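Local coordinates for protein allergen Aed a 2 (Aedes aegypti, PDB 3DXL) that binds and sequesters host biogenic amines and leukotrienes, thereby modulating blood feeding by the female mosquito, at residues G137-L142 against I146-Q151. Residues are numbered along the deposited sequence; the frame is centred on the assembly and turned at random.
Sequences GLYEKL and IRQKKQ
Y139, on the last turns of helix 132-142, reaches across to the loop that links this helix to helix 153-161. The loop lies between helix 6-20, which I146 and R147 touch, and helix 153-161, touched by R147 and Q151, consistent with a junction between the two odorant-binding-protein-like domains of this long-form D7 protein. It closes in a type II beta turn from Q148 to Q151. Apolar packing comes first: CG2 of I146 touches both the CB of L142, 3.6 Å away, and, near the ring plane, the edge of Y139 at CD1. I146 CG1 stands anti to the backbone N (chi1 -165°) and carries CD1 to L142 CD1. On the K149 side, CG of this leukotriene E4-binding residue lies obliquely against the ring, 3.8 Å from Y139 CE2, the two side chains crossing at about a right angle.

The polar contact is made by Q148, whose chain bends at chi2 (-78°) and slides past the Y139 side chain in the opposite direction, its amide plane turned 63° from the ring. Its NE2 donates a nearly straight bond of 3.0 Å to Y139 O, from a position tilted out of the carbonyl plane, and also hydrogen-bonds G143 O; OE1 rests near Y139 CB. Within the loop, Q148 N donates to Q151 OE1, and R147 NE bonds Q151 O. A water joins the segments, lying 2.9 Å from Y139 OH, donating to R147 O and accepting from R147 NH2.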
ATOM      1  N   GLY A 137      15.103   0.230  13.343  1.00 14.75           N
ATOM      2  CA  GLY A 137      15.136   1.280  14.351  1.00 14.78           C
ATOM      3  C   GLY A 137      13.969   2.237  14.240  1.00 14.37           C
ATOM      4  O   GLY A 137      13.396   2.645  15.243  1.00 14.37           O
ATOM      5  N   LEU A 138      13.620   2.611  13.016  1.00 14.11           N
ATOM      6  CA  LEU A 138      12.474   3.488  12.793  1.00 14.58           C
ATOM      7  C   LEU A 138      11.150   2.832  13.213  1.00 13.50           C
ATOM      8  O   LEU A 138      10.322   3.467  13.882  1.00 13.21           O
ATOM      9  CB  LEU A 138      12.419   3.938  11.338  1.00 14.55           C
ATOM     10  CG  LEU A 138      11.492   5.085  10.936  1.00 16.46           C
ATOM     11  CD1 LEU A 138      11.477   6.230  11.948  1.00 18.21           C
ATOM     12  CD2 LEU A 138      11.889   5.599   9.564  1.00 16.57           C
ATOM     13  N   TYR A 139      10.962   1.561  12.864  1.00 12.78           N
ATOM     14  CA  TYR A 139       9.754   0.855  13.302  1.00 12.60           C
ATOM     15  C   TYR A 139       9.644   0.823  14.824  1.00 13.42           C
ATOM     16  O   TYR A 139       8.553   0.932  15.370  1.00 13.35           O
ATOM     17  CB  TYR A 139       9.718  -0.570  12.760  1.00 12.29           C
ATOM     18  CG  TYR A 139       9.133  -0.742  11.380  1.00 11.41           C
ATOM     19  CD1 TYR A 139       7.797  -0.422  11.112  1.00 11.76           C
ATOM     20  CD2 TYR A 139       9.898  -1.280  10.348  1.00 12.13           C
ATOM     21  CE1 TYR A 139       7.249  -0.613   9.837  1.00 10.87           C
ATOM     22  CE2 TYR A 139       9.363  -1.475   9.072  1.00 11.87           C
ATOM     23  CZ  TYR A 139       8.037  -1.136   8.824  1.00 11.16           C
ATOM     24  OH  TYR A 139       7.484  -1.326   7.570  1.00 11.10           O
ATOM     25  N   GLU A 140      10.769   0.667  15.513  1.00 14.13           N
ATOM     26  CA  GLU A 140      10.767   0.667  16.974  1.00 15.54           C
ATOM     27  C   GLU A 140      10.384   2.040  17.531  1.00 15.87           C
ATOM     28  O   GLU A 140       9.572   2.132  18.455  1.00 16.18           O
ATOM     29  CB  GLU A 140      12.119   0.187  17.518  1.00 16.35           C
ATOM     30  CG  GLU A 140      12.414  -1.268  17.167  1.00 19.90           C
ATOM     31  CD  GLU A 140      13.394  -1.971  18.099  1.00 23.17           C
ATOM     32  OE1 GLU A 140      14.240  -1.303  18.738  1.00 25.88           O
ATOM     33  OE2 GLU A 140      13.319  -3.219  18.173  1.00 24.93           O
ATOM     34  N   LYS A 141      10.949   3.101  16.959  1.00 15.64           N
ATOM     35  CA  LYS A 141      10.593   4.470  17.344  1.00 16.38           C
ATOM     36  C   LYS A 141       9.096   4.729  17.183  1.00 16.31           C
ATOM     37  O   LYS A 141       8.445   5.282  18.068  1.00 16.41           O
ATOM     38  CB  LYS A 141      11.390   5.495  16.523  1.00 15.90           C
ATOM     39  CG  LYS A 141      12.831   5.699  17.001  1.00 17.23           C
ATOM     40  CD  LYS A 141      13.467   6.914  16.331  1.00 17.93           C
ATOM     41  CE  LYS A 141      14.879   7.200  16.848  1.00 19.01           C
ATOM     42  NZ  LYS A 141      14.888   7.663  18.265  1.00 19.69           N
ATOM     43  N   LEU A 142       8.551   4.310  16.049  1.00 16.03           N
ATOM     44  CA  LEU A 142       7.142   4.555  15.749  1.00 16.02           C
ATOM     45  C   LEU A 142       6.173   3.668  16.532  1.00 15.84           C
ATOM     46  O   LEU A 142       5.096   4.126  16.914  1.00 15.91           O
ATOM     47  CB  LEU A 142       6.906   4.469  14.242  1.00 16.18           C
ATOM     48  CG  LEU A 142       7.637   5.539  13.420  1.00 17.04           C
ATOM     49  CD1 LEU A 142       7.649   5.167  11.948  1.00 16.52           C
ATOM     50  CD2 LEU A 142       7.037   6.922  13.630  1.00 18.76           C
ATOM     51  N   ILE A 146       2.519   3.177  13.737  1.00 11.57           N
ATOM     52  CA  ILE A 146       2.603   2.741  12.347  1.00 10.95           C
ATOM     53  C   ILE A 146       2.227   1.265  12.304  1.00 10.10           C
ATOM     54  O   ILE A 146       2.496   0.519  13.247  1.00 10.02           O
ATOM     55  CB  ILE A 146       4.020   2.981  11.747  1.00 11.45           C
ATOM     56  CG1 ILE A 146       3.998   2.860  10.216  1.00 11.12           C
ATOM     57  CG2 ILE A 146       5.040   2.040  12.380  1.00 11.53           C
ATOM     58  CD1 ILE A 146       5.319   3.196   9.545  1.00 11.34           C
ATOM     59  N   ARG A 147       1.613   0.840  11.206  1.00  9.69           N
ATOM     60  CA  ARG A 147       1.414  -0.586  11.024  1.00  9.41           C
ATOM     61  C   ARG A 147       2.799  -1.254  10.946  1.00  9.42           C
ATOM     62  O   ARG A 147       3.668  -0.846  10.157  1.00  9.12           O
ATOM     63  CB  ARG A 147       0.605  -0.855   9.766  1.00  9.03           C
ATOM     64  CG  ARG A 147       0.413  -2.317   9.428  1.00  8.71           C
ATOM     65  CD  ARG A 147       1.443  -2.814   8.423  1.00  8.27           C
ATOM     66  NE  ARG A 147       1.232  -4.234   8.156  1.00  8.01           N
ATOM     67  CZ  ARG A 147       2.102  -5.020   7.531  1.00  6.82           C
ATOM     68  NH1 ARG A 147       1.811  -6.300   7.347  1.00  8.10           N
ATOM     69  NH2 ARG A 147       3.253  -4.517   7.066  1.00  8.49           N
ATOM     70  N   GLN A 148       3.004  -2.281  11.760  1.00  9.68           N
ATOM     71  CA  GLN A 148       4.287  -2.978  11.861  1.00 10.24           C
ATOM     72  C   GLN A 148       4.346  -4.128  10.874  1.00 10.50           C
ATOM     73  O   GLN A 148       3.317  -4.612  10.392  1.00  9.94           O
ATOM     74  CB  GLN A 148       4.495  -3.502  13.285  1.00 10.56           C
ATOM     75  CG  GLN A 148       4.615  -2.421  14.336  1.00 10.97           C
ATOM     76  CD  GLN A 148       5.980  -1.764  14.363  1.00 11.08           C
ATOM     77  OE1 GLN A 148       7.003  -2.403  14.095  1.00 12.24           O
ATOM     78  NE2 GLN A 148       6.004  -0.484  14.695  1.00 11.71           N
ATOM     79  N   LYS A 149       5.553  -4.574  10.544  1.00 10.68           N
ATOM     80  CA  LYS A 149       5.673  -5.739   9.683  1.00 11.54           C
ATOM     81  C   LYS A 149       4.934  -6.917  10.305  1.00 10.51           C
ATOM     82  O   LYS A 149       4.997  -7.135  11.516  1.00 10.26           O
ATOM     83  CB  LYS A 149       7.144  -6.079   9.429  1.00 11.75           C
ATOM     84  CG  LYS A 149       7.875  -4.981   8.665  1.00 14.00           C
ATOM     85  CD  LYS A 149       9.322  -5.333   8.358  1.00 15.23           C
ATOM     86  CE  LYS A 149       9.423  -6.133   7.082  1.00 18.85           C
ATOM     87  NZ  LYS A 149      10.849  -6.293   6.705  1.00 20.39           N
ATOM     88  N   LYS A 150       4.219  -7.652   9.462  1.00  9.32           N
ATOM     89  CA  LYS A 150       3.460  -8.846   9.849  1.00  9.67           C
ATOM     90  C   LYS A 150       2.225  -8.536  10.711  1.00  8.91           C
ATOM     91  O   LYS A 150       1.642  -9.446  11.320  1.00 10.98           O
ATOM     92  CB  LYS A 150       4.359  -9.898  10.523  1.00 10.57           C
ATOM     93  CG  LYS A 150       5.606 -10.302   9.724  1.00 12.48           C
ATOM     94  CD  LYS A 150       5.278 -11.079   8.446  1.00 15.49           C
ATOM     95  CE  LYS A 150       4.724 -12.481   8.737  1.00 16.83           C
ATOM     96  NZ  LYS A 150       5.657 -13.369   9.503  1.00 17.61           N
ATOM     97  N   GLN A 151       1.807  -7.271  10.735  1.00  8.51           N
ATOM     98  CA  GLN A 151       0.622  -6.873  11.494  1.00  8.83           C
ATOM     99  C   GLN A 151      -0.565  -6.626  10.560  1.00  8.65           C
ATOM    100  O   GLN A 151      -0.460  -5.891   9.588  1.00  8.71           O
ATOM    101  CB  GLN A 151       0.906  -5.628  12.337  1.00  9.13           C
ATOM    102  CG  GLN A 151      -0.290  -5.198  13.180  1.00  9.72           C
ATOM    103  CD  GLN A 151      -0.027  -3.954  14.002  1.00  9.19           C
ATOM    104  OE1 GLN A 151       0.747  -3.074  13.609  1.00  9.84           O
ATOM    105  NE2 GLN A 151      -0.706  -3.862  15.149  1.00  9.60           N
TER
HETATM  106  O   HOH W   1       4.703  -2.111   7.791  1.00 10.57           O